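Local coordinates for glycoprotein (PDB 5MDM), which probably attaches Chandipura virus to host receptors and, at the acidic pH of the endosome, drives fusion of the viral and endosomal membranes, at residues Glu38-Ser43 with Pro184-Val189; Gly108-Ser113 with Ser122-Ile127; Lys207-Met212 with Arg263-Ser268. All blocks are in the same frame, centred on the assembly; numbering follows the deposited sequence.

In the fold
Contacts 1 and 3 lie close together, with centres about 13 Å apart, and touch through L185, whose methyl groups pack against K207, Y208 and H209. Contact 1 joins strands 36-49 and 180-192 of a four-stranded antiparallel sheet. Contact 3 follows along the chain and connects the loop between two later strands of that sheet, 202-205 and 212-213, to the lead-in of helix 270-295. Contact 2 stands far out, its centre about 61 Å from that of contact 1, in the part of the chain that leaves after 36-49 and returns at 180-192. This fits the class III layout of vesiculovirus glycoproteins, in which an elongated fusion domain is inserted into a pleckstrin homology domain.

Contact 1 (Glu38-Ser43 with Pro184-Val189); sequences EESFLS and PLTVTV. With SO4 (sulfate ion), chain G.
F41 places CG between its backbone N and carbonyl carbon (chi1 61°), which lays its ring alongside V187. In V187, CG1 is anti to the backbone N (chi1 174°), which sets it 3.5 Å from F41 CZ and turns V187 CG2 to S43 CB, 3.6 Å away. V187 CB makes a CH-pi contact 4.0 Å from the centroid of the F41 ring, over one face toward the rim. V189 comes in at the ring edge instead, with CG2 3.6 Å from F41 CE2. Beta-branched valines suit this extended backbone, and the flat ring spans two of them on the buried face, which V236, F204 and I244 help to cover. S43 shares that face; its small side chain admits the valine methyl, and its hydroxyl bonds to S237 O.

Hydroxyl residues prevail on the other, more exposed face. S40 OG and T188 OG1 share a hydrogen bond of 2.8 Å. A sulfate, probably from the crystallisation liquor, is gripped by T186 N, donating to O1 at 2.8 Å, and T186 OG1, donating to O3. E38 reaches along this side to a salt bridge with K205.

Backbone bonds join E39 with V189, F41 with V187 and S43 with L185, where the bonds are more bent and the one from L185 N is weak. Alternating hydrogen-bonded and non-hydrogen-bonded pairs, with strands running at 152°, mark a twisted antiparallel sheet, consistent with the pleckstrin homology domain of vesiculovirus glycoproteins.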
loop_
_atom_site.group_PDB
_atom_site.type_symbol
_atom_site.label_atom_id
_atom_site.label_comp_id
_atom_site.label_asym_id
_atom_site.label_seq_id
_atom_site.Cartn_x
_atom_site.Cartn_y
_atom_site.Cartn_z
ATOM N N GLU A 38 -35.084 -8.770 10.809
ATOM C CA GLU A 38 -33.799 -9.255 10.328
ATOM C C GLU A 38 -33.753 -10.776 10.228
ATOM O O GLU A 38 -34.353 -11.483 11.033
ATOM C CB GLU A 38 -32.663 -8.759 11.213
ATOM C CG GLU A 38 -32.277 -7.317 10.979
ATOM C CD GLU A 38 -31.080 -6.901 11.810
ATOM O OE1 GLU A 38 -30.629 -5.746 11.668
ATOM O OE2 GLU A 38 -30.586 -7.729 12.604
ATOM N N GLU A 39 -33.046 -11.265 9.219
ATOM C CA GLU A 39 -32.830 -12.691 9.030
ATOM C C GLU A 39 -31.441 -12.892 8.453
ATOM O O GLU A 39 -31.020 -12.160 7.553
ATOM C CB GLU A 39 -33.863 -13.283 8.075
ATOM C CG GLU A 39 -35.246 -13.480 8.662
ATOM C CD GLU A 39 -36.219 -14.059 7.654
ATOM O OE1 GLU A 39 -35.833 -14.994 6.923
ATOM O OE2 GLU A 39 -37.366 -13.573 7.586
ATOM N N SER A 40 -30.732 -13.889 8.968
ATOM C CA SER A 40 -29.369 -14.145 8.533
ATOM C C SER A 40 -29.241 -15.484 7.822
ATOM O O SER A 40 -30.011 -16.413 8.072
ATOM C CB SER A 40 -28.418 -14.104 9.726
ATOM O OG SER A 40 -28.509 -12.869 10.411
ATOM N N PHE A 41 -28.265 -15.573 6.928
ATOM C CA PHE A 41 -27.955 -16.831 6.263
ATOM C C PHE A 41 -26.444 -17.043 6.177
ATOM O O PHE A 41 -25.680 -16.080 6.068
ATOM C CB PHE A 41 -28.609 -16.897 4.878
ATOM C CG PHE A 41 -28.155 -15.826 3.936
ATOM C CD1 PHE A 41 -27.123 -16.066 3.037
ATOM C CD2 PHE A 41 -28.766 -14.578 3.936
ATOM C CE1 PHE A 41 -26.698 -15.074 2.156
ATOM C CE2 PHE A 41 -28.345 -13.573 3.059
ATOM C CZ PHE A 41 -27.311 -13.826 2.167
ATOM N N LEU A 42 -26.016 -18.302 6.253
ATOM C CA LEU A 42 -24.598 -18.623 6.139
ATOM C C LEU A 42 -24.120 -18.330 4.733
ATOM O O LEU A 42 -24.766 -18.705 3.756
ATOM C CB LEU A 42 -24.341 -20.084 6.469
ATOM C CG LEU A 42 -22.895 -20.560 6.383
ATOM C CD1 LEU A 42 -22.000 -19.764 7.310
ATOM C CD2 LEU A 42 -22.835 -22.017 6.742
ATOM N N SER A 43 -22.989 -17.651 4.625
ATOM C CA SER A 43 -22.497 -17.259 3.317
ATOM C C SER A 43 -20.984 -17.399 3.202
ATOM O O SER A 43 -20.308 -17.908 4.097
ATOM C CB SER A 43 -22.938 -15.829 2.986
ATOM O OG SER A 43 -22.443 -15.404 1.730
ATOM N N PRO A 184 -16.087 -18.061 5.365
ATOM C CA PRO A 184 -17.473 -18.118 5.826
ATOM C C PRO A 184 -17.875 -16.789 6.454
ATOM O O PRO A 184 -17.047 -16.053 6.989
ATOM C CB PRO A 184 -17.457 -19.245 6.866
ATOM C CG PRO A 184 -16.037 -19.400 7.255
ATOM C CD PRO A 184 -15.233 -19.041 6.047
ATOM N N LEU A 185 -19.160 -16.489 6.388
ATOM C CA LEU A 185 -19.631 -15.163 6.705
ATOM C C LEU A 185 -21.118 -15.255 6.981
ATOM O O LEU A 185 -21.862 -15.835 6.199
ATOM C CB LEU A 185 -19.392 -14.271 5.490
ATOM C CG LEU A 185 -19.723 -12.791 5.585
ATOM C CD1 LEU A 185 -18.815 -12.148 6.604
ATOM C CD2 LEU A 185 -19.552 -12.137 4.234
ATOM N N THR A 186 -21.558 -14.712 8.104
ATOM C CA THR A 186 -22.986 -14.557 8.316
ATOM C C THR A 186 -23.416 -13.272 7.625
ATOM O O THR A 186 -22.898 -12.187 7.920
ATOM C CB THR A 186 -23.348 -14.491 9.803
ATOM O OG1 THR A 186 -23.063 -15.749 10.416
ATOM C CG2 THR A 186 -24.821 -14.189 9.977
ATOM N N VAL A 187 -24.335 -13.406 6.676
ATOM C CA VAL A 187 -24.926 -12.249 6.025
ATOM C C VAL A 187 -26.334 -12.074 6.564
ATOM O O VAL A 187 -27.094 -13.030 6.643
ATOM C CB VAL A 187 -24.954 -12.397 4.498
ATOM C CG1 VAL A 187 -25.717 -11.248 3.869
ATOM C CG2 VAL A 187 -23.539 -12.443 3.957
ATOM N N THR A 188 -26.665 -10.851 6.959
ATOM C CA THR A 188 -27.960 -10.552 7.548
ATOM C C THR A 188 -28.809 -9.707 6.614
ATOM O O THR A 188 -28.338 -8.721 6.043
ATOM C CB THR A 188 -27.803 -9.797 8.863
ATOM O OG1 THR A 188 -27.064 -10.601 9.790
ATOM C CG2 THR A 188 -29.161 -9.469 9.444
ATOM N N VAL A 189 -30.067 -10.106 6.466
ATOM C CA VAL A 189 -31.014 -9.406 5.617
ATOM C C VAL A 189 -31.967 -8.606 6.489
ATOM O O VAL A 189 -32.576 -9.149 7.401
ATOM C CB VAL A 189 -31.842 -10.405 4.786
ATOM C CG1 VAL A 189 -32.898 -9.683 3.987
ATOM C CG2 VAL A 189 -30.945 -11.210 3.866
HETATM S S SO4 G . -19.560 -13.876 11.423
HETATM O O1 SO4 G . -19.507 -14.336 10.039
HETATM O O2 SO4 G . -19.882 -12.461 11.467
HETATM O O3 SO4 G . -20.597 -14.593 12.159
HETATM O O4 SO4 G . -18.255 -14.111 12.026
#

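Contact 2 (Gly108-Ser113 with Ser122-Ile127); sequences GFPPES and SEFLVI
Around P110, the segment 108-113 runs roughly opposite to the start of the strand segment 122-127, their end-to-end directions being 159° apart. From F109 to P111 the backbone is extended like polyproline II, and no backbone hydrogen bond joins it to the strand. Prolines suit such a course, for they favour this backbone shape and have no N-H to offer. P110 CA and E123 CA, the nearest pair, are 5.9 Å apart, and side chains meet backbone atoms across the gap.

The P110 ring lies against the strand backbone. Its CG is 3.4 Å from F124 N and 3.7 Å from F124 CB, placing apolar carbon between the two segments. Beside it, the F124 ring turns its edge to G108 O, 3.5 Å from F124 CD2. G108 has a positive phi of 79°, a conformation glycine adopts easily. S122 OG lies between its backbone N and carbonyl carbon (chi1 54°), turned to P111 O, to which it donates the one hydrogen bond at 3.0 Å.

In the fusion domain, strand 120-131 pairs with strand 56-69 beside it, through S122 with T66 and F124 with W64. P110 O bonds to T66 OG1, and F109 stacks on H80 of strand 77-85, so the loop lies over the sheet while L125 and I127 touch helix 89-101.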
loop_
_atom_site.group_PDB
_atom_site.type_symbol
_atom_site.label_atom_id
_atom_site.label_comp_id
_atom_site.label_asym_id
_atom_site.label_seq_id
_atom_site.Cartn_x
_atom_site.Cartn_y
_atom_site.Cartn_z
ATOM N N GLY A 108 17.924 -40.627 -20.586
ATOM C CA GLY A 108 18.556 -40.505 -21.887
ATOM C C GLY A 108 18.199 -41.635 -22.836
ATOM O O GLY A 108 17.199 -42.329 -22.641
ATOM N N PHE A 109 19.023 -41.821 -23.865
ATOM C CA PHE A 109 18.766 -42.830 -24.890
ATOM C C PHE A 109 18.850 -44.262 -24.360
ATOM O O PHE A 109 19.554 -44.530 -23.387
ATOM C CB PHE A 109 19.726 -42.655 -26.072
ATOM C CG PHE A 109 19.358 -41.529 -26.993
ATOM C CD1 PHE A 109 20.143 -40.390 -27.065
ATOM C CD2 PHE A 109 18.228 -41.608 -27.788
ATOM C CE1 PHE A 109 19.808 -39.353 -27.915
ATOM C CE2 PHE A 109 17.888 -40.573 -28.638
ATOM C CZ PHE A 109 18.678 -39.443 -28.699
ATOM N N PRO A 110 18.112 -45.182 -24.998
ATOM C CA PRO A 110 18.154 -46.618 -24.701
ATOM C C PRO A 110 19.425 -47.278 -25.232
ATOM O O PRO A 110 19.984 -46.818 -26.229
ATOM C CB PRO A 110 16.939 -47.168 -25.459
ATOM C CG PRO A 110 16.065 -45.992 -25.704
ATOM C CD PRO A 110 16.997 -44.845 -25.897
ATOM N N PRO A 111 19.875 -48.355 -24.572
ATOM C CA PRO A 111 21.042 -49.102 -25.041
ATOM C C PRO A 111 20.773 -49.709 -26.411
ATOM O O PRO A 111 19.620 -50.006 -26.734
ATOM C CB PRO A 111 21.200 -50.204 -23.989
ATOM C CG PRO A 111 19.851 -50.336 -23.367
ATOM C CD PRO A 111 19.287 -48.953 -23.361
ATOM N N GLU A 112 21.826 -49.880 -27.204
ATOM C CA GLU A 112 21.694 -50.405 -28.559
ATOM C C GLU A 112 21.131 -51.821 -28.559
ATOM O O GLU A 112 21.616 -52.694 -27.840
ATOM C CB GLU A 112 23.046 -50.381 -29.274
ATOM C CG GLU A 112 23.708 -49.015 -29.298
ATOM C CD GLU A 112 25.102 -49.058 -29.886
ATOM O OE1 GLU A 112 25.801 -48.024 -29.838
ATOM O OE2 GLU A 112 25.499 -50.128 -30.396
ATOM N N SER A 113 20.099 -52.037 -29.367
ATOM C CA SER A 113 19.515 -53.360 -29.529
ATOM C C SER A 113 19.698 -53.822 -30.972
ATOM O O SER A 113 18.866 -53.536 -31.835
ATOM C CB SER A 113 18.033 -53.340 -29.154
ATOM O OG SER A 113 17.482 -54.643 -29.185
ATOM N N SER A 122 15.081 -49.745 -30.207
ATOM C CA SER A 122 14.590 -49.778 -28.836
ATOM C C SER A 122 14.265 -48.355 -28.397
ATOM O O SER A 122 14.916 -47.404 -28.829
ATOM C CB SER A 122 15.627 -50.410 -27.903
ATOM O OG SER A 122 16.884 -49.758 -28.005
ATOM N N GLU A 123 13.260 -48.201 -27.545
ATOM C CA GLU A 123 12.805 -46.864 -27.175
ATOM C C GLU A 123 12.503 -46.690 -25.686
ATOM O O GLU A 123 12.071 -47.625 -25.007
ATOM C CB GLU A 123 11.587 -46.466 -28.015
ATOM C CG GLU A 123 10.459 -47.475 -27.969
ATOM C CD GLU A 123 9.294 -47.104 -28.864
ATOM O OE1 GLU A 123 9.443 -46.168 -29.677
ATOM O OE2 GLU A 123 8.231 -47.753 -28.757
ATOM N N PHE A 124 12.734 -45.469 -25.206
ATOM C CA PHE A 124 12.483 -45.072 -23.822
ATOM C C PHE A 124 11.474 -43.932 -23.803
ATOM O O PHE A 124 11.774 -42.847 -24.292
ATOM C CB PHE A 124 13.777 -44.552 -23.189
ATOM C CG PHE A 124 14.385 -45.476 -22.174
ATOM C CD1 PHE A 124 13.637 -46.482 -21.585
ATOM C CD2 PHE A 124 15.711 -45.328 -21.800
ATOM C CE1 PHE A 124 14.204 -47.327 -20.645
ATOM C CE2 PHE A 124 16.283 -46.168 -20.865
ATOM C CZ PHE A 124 15.529 -47.170 -20.286
ATOM N N LEU A 125 10.291 -44.153 -23.235
ATOM C CA LEU A 125 9.308 -43.071 -23.141
ATOM C C LEU A 125 9.674 -42.078 -22.037
ATOM O O LEU A 125 9.519 -42.357 -20.847
ATOM C CB LEU A 125 7.889 -43.607 -22.949
ATOM C CG LEU A 125 6.793 -42.536 -22.936
ATOM C CD1 LEU A 125 7.048 -41.482 -24.006
ATOM C CD2 LEU A 125 5.422 -43.164 -23.134
ATOM N N VAL A 126 10.152 -40.913 -22.455
ATOM C CA VAL A 126 10.663 -39.901 -21.541
ATOM C C VAL A 126 9.641 -38.801 -21.272
ATOM O O VAL A 126 9.133 -38.169 -22.204
ATOM C CB VAL A 126 11.951 -39.262 -22.101
ATOM C CG1 VAL A 126 12.332 -38.025 -21.298
ATOM C CG2 VAL A 126 13.088 -40.279 -22.115
ATOM N N ILE A 127 9.345 -38.580 -19.993
ATOM C CA ILE A 127 8.452 -37.500 -19.588
ATOM C C ILE A 127 9.226 -36.372 -18.913
ATOM O O ILE A 127 10.054 -36.619 -18.037
ATOM C CB ILE A 127 7.355 -37.982 -18.624
ATOM C CG1 ILE A 127 6.687 -39.253 -19.147
ATOM C CG2 ILE A 127 6.319 -36.889 -18.430
ATOM C CD1 ILE A 127 5.736 -39.011 -20.294
#

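Contact 3 (Lys207-Met212 with Arg263-Ser268); sequences KYHSHM and RSTLQS
Y208 packs against a short 3-10 turn, residues 266-268, that leads into the long helix 270-295, in a region assigned by similarity to trimerization. The dense part of the contact is the tyrosine ring. S268 CB lies over one face, 3.8 Å from the ring centroid in a CH-pi contact, and the opposite face is covered by CG of the adjacent K207, so the ring is sandwiched between two aliphatic groups. A small serine suits this place because its CB and CA can come close to the ring; S268 CA is 3.5 Å from Y208 CE1. Nearer the backbone, T265 CG2 reaches Y208 CB at 3.5 Å, the two side chains crossing at about a right angle. Q267 adds its CB, 3.4 Å from Y208 O. T183 and T45 bring strands 180-192 and 36-49 against the same tyrosine, joining the turn to the sheet.

Across the segments, the H209-T265 meeting is looser. H209 turns the edge of its imidazole to T265, but NE2 and T265 OG1 stand 3.6 Å apart and form no hydrogen bond. Each is held by something else: H209 ND1 bonds to S206 OG, and T265 OG1 to T45 OG1, while F230 meets the imidazole ring edge-to-face. Toward solvent, the Q267 chain bends at its second torsion (chi2 -52°) and leads away from Y208, placing OE1 at S276 OG on helix 270-295, as suits a polar amide at a partly exposed site. Beyond CG, the exposed K207 chain runs on to an amine in long, weak charge contact with a sulfate ion outside both segments.

No hydrogen bond crosses between the segments, so packing alone joins them. The turn is instead held from within, where T265 O accepts both S268 N and, at 2.8 Å, S268 OG.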
loop_
_atom_site.group_PDB
_atom_site.type_symbol
_atom_site.label_atom_id
_atom_site.label_comp_id
_atom_site.label_asym_id
_atom_site.label_seq_id
_atom_site.Cartn_x
_atom_site.Cartn_y
_atom_site.Cartn_z
ATOM N N LYS A 207 -20.118 -8.545 8.646
ATOM C CA LYS A 207 -19.009 -7.969 9.397
ATOM C C LYS A 207 -18.087 -7.198 8.459
ATOM O O LYS A 207 -17.234 -6.429 8.900
ATOM C CB LYS A 207 -18.245 -9.053 10.181
ATOM C CG LYS A 207 -17.287 -9.921 9.370
ATOM C CD LYS A 207 -17.383 -11.361 9.817
ATOM C CE LYS A 207 -16.030 -12.049 9.866
ATOM N NZ LYS A 207 -15.495 -12.099 11.262
ATOM N N TYR A 208 -18.293 -7.397 7.161
ATOM C CA TYR A 208 -17.458 -6.810 6.125
ATOM C C TYR A 208 -18.239 -5.852 5.237
ATOM O O TYR A 208 -17.662 -5.138 4.421
ATOM C CB TYR A 208 -16.914 -7.926 5.245
ATOM C CG TYR A 208 -15.952 -8.849 5.935
ATOM C CD1 TYR A 208 -14.980 -8.359 6.792
ATOM C CD2 TYR A 208 -16.007 -10.213 5.716
ATOM C CE1 TYR A 208 -14.094 -9.206 7.416
ATOM C CE2 TYR A 208 -15.125 -11.067 6.337
ATOM C CZ TYR A 208 -14.171 -10.557 7.185
ATOM O OH TYR A 208 -13.296 -11.402 7.810
ATOM N N HIS A 209 -19.558 -5.858 5.377
ATOM C CA HIS A 209 -20.414 -5.099 4.480
ATOM C C HIS A 209 -21.389 -4.210 5.227
ATOM O O HIS A 209 -22.265 -4.689 5.941
ATOM C CB HIS A 209 -21.162 -6.047 3.555
ATOM C CG HIS A 209 -20.262 -6.968 2.798
ATOM N ND1 HIS A 209 -19.966 -8.239 3.235
ATOM C CD2 HIS A 209 -19.575 -6.795 1.646
ATOM C CE1 HIS A 209 -19.142 -8.817 2.377
ATOM N NE2 HIS A 209 -18.889 -7.961 1.405
ATOM N N SER A 210 -21.236 -2.906 5.044
ATOM C CA SER A 210 -22.042 -1.938 5.770
ATOM C C SER A 210 -23.225 -1.474 4.946
ATOM O O SER A 210 -23.043 -0.871 3.890
ATOM C CB SER A 210 -21.193 -0.731 6.166
ATOM O OG SER A 210 -22.015 0.338 6.597
ATOM N N HIS A 211 -24.425 -1.764 5.446
ATOM C CA HIS A 211 -25.689 -1.286 4.877
ATOM C C HIS A 211 -25.687 -1.296 3.354
ATOM O O HIS A 211 -25.558 -0.256 2.714
ATOM C CB HIS A 211 -26.033 0.112 5.410
ATOM C CG HIS A 211 -27.410 0.574 5.046
ATOM N ND1 HIS A 211 -28.506 0.359 5.855
ATOM C CD2 HIS A 211 -27.872 1.228 3.953
ATOM C CE1 HIS A 211 -29.583 0.864 5.278
ATOM N NE2 HIS A 211 -29.226 1.397 4.123
ATOM N N MET A 212 -25.817 -2.481 2.779
ATOM C CA MET A 212 -25.668 -2.644 1.339
ATOM C C MET A 212 -27.034 -2.747 0.658
ATOM O O MET A 212 -27.810 -3.662 0.929
ATOM C CB MET A 212 -24.792 -3.865 1.041
ATOM C CG MET A 212 -23.773 -3.655 -0.070
ATOM S SD MET A 212 -22.564 -2.312 0.092
ATOM C CE MET A 212 -21.674 -2.819 1.562
ATOM N N ARG A 263 -15.126 -7.792 -6.994
ATOM C CA ARG A 263 -13.902 -7.500 -6.252
ATOM C C ARG A 263 -13.803 -8.270 -4.935
ATOM O O ARG A 263 -14.816 -8.661 -4.348
ATOM C CB ARG A 263 -13.758 -6.000 -6.002
ATOM C CG ARG A 263 -14.977 -5.352 -5.384
ATOM C CD ARG A 263 -14.769 -3.860 -5.185
ATOM N NE ARG A 263 -13.988 -3.564 -3.989
ATOM C CZ ARG A 263 -14.298 -2.614 -3.115
ATOM N NH1 ARG A 263 -15.371 -1.865 -3.307
ATOM N NH2 ARG A 263 -13.534 -2.413 -2.051
ATOM N N SER A 264 -12.570 -8.493 -4.488
ATOM C CA SER A 264 -12.325 -9.100 -3.190
ATOM C C SER A 264 -12.896 -8.225 -2.091
ATOM O O SER A 264 -12.934 -7.002 -2.213
ATOM C CB SER A 264 -10.830 -9.311 -2.956
ATOM O OG SER A 264 -10.359 -10.421 -3.698
ATOM N N THR A 265 -13.354 -8.863 -1.023
ATOM C CA THR A 265 -13.925 -8.144 0.099
ATOM C C THR A 265 -12.817 -7.380 0.809
ATOM O O THR A 265 -11.960 -7.966 1.474
ATOM C CB THR A 265 -14.667 -9.090 1.054
ATOM O OG1 THR A 265 -15.851 -9.570 0.409
ATOM C CG2 THR A 265 -15.068 -8.361 2.311
ATOM N N LEU A 266 -12.834 -6.064 0.632
ATOM C CA LEU A 266 -11.746 -5.218 1.087
ATOM C C LEU A 266 -11.660 -5.243 2.605
ATOM O O LEU A 266 -10.571 -5.236 3.180
ATOM C CB LEU A 266 -11.934 -3.790 0.574
ATOM C CG LEU A 266 -10.870 -2.753 0.952
ATOM C CD1 LEU A 266 -9.479 -3.176 0.497
ATOM C CD2 LEU A 266 -11.225 -1.396 0.374
ATOM N N GLN A 267 -12.817 -5.312 3.249
ATOM C CA GLN A 267 -12.874 -5.199 4.696
ATOM C C GLN A 267 -12.272 -6.386 5.439
ATOM O O GLN A 267 -12.077 -6.329 6.653
ATOM C CB GLN A 267 -14.305 -4.932 5.149
ATOM C CG GLN A 267 -14.674 -3.472 5.030
ATOM C CD GLN A 267 -13.655 -2.586 5.706
ATOM O OE1 GLN A 267 -13.334 -2.779 6.880
ATOM N NE2 GLN A 267 -13.118 -1.624 4.965
ATOM N N SER A 268 -11.960 -7.448 4.708
ATOM C CA SER A 268 -11.391 -8.634 5.318
ATOM C C SER A 268 -9.875 -8.550 5.343
ATOM O O SER A 268 -9.217 -9.381 5.968
ATOM C CB SER A 268 -11.832 -9.884 4.563
ATOM O OG SER A 268 -11.224 -9.936 3.286
#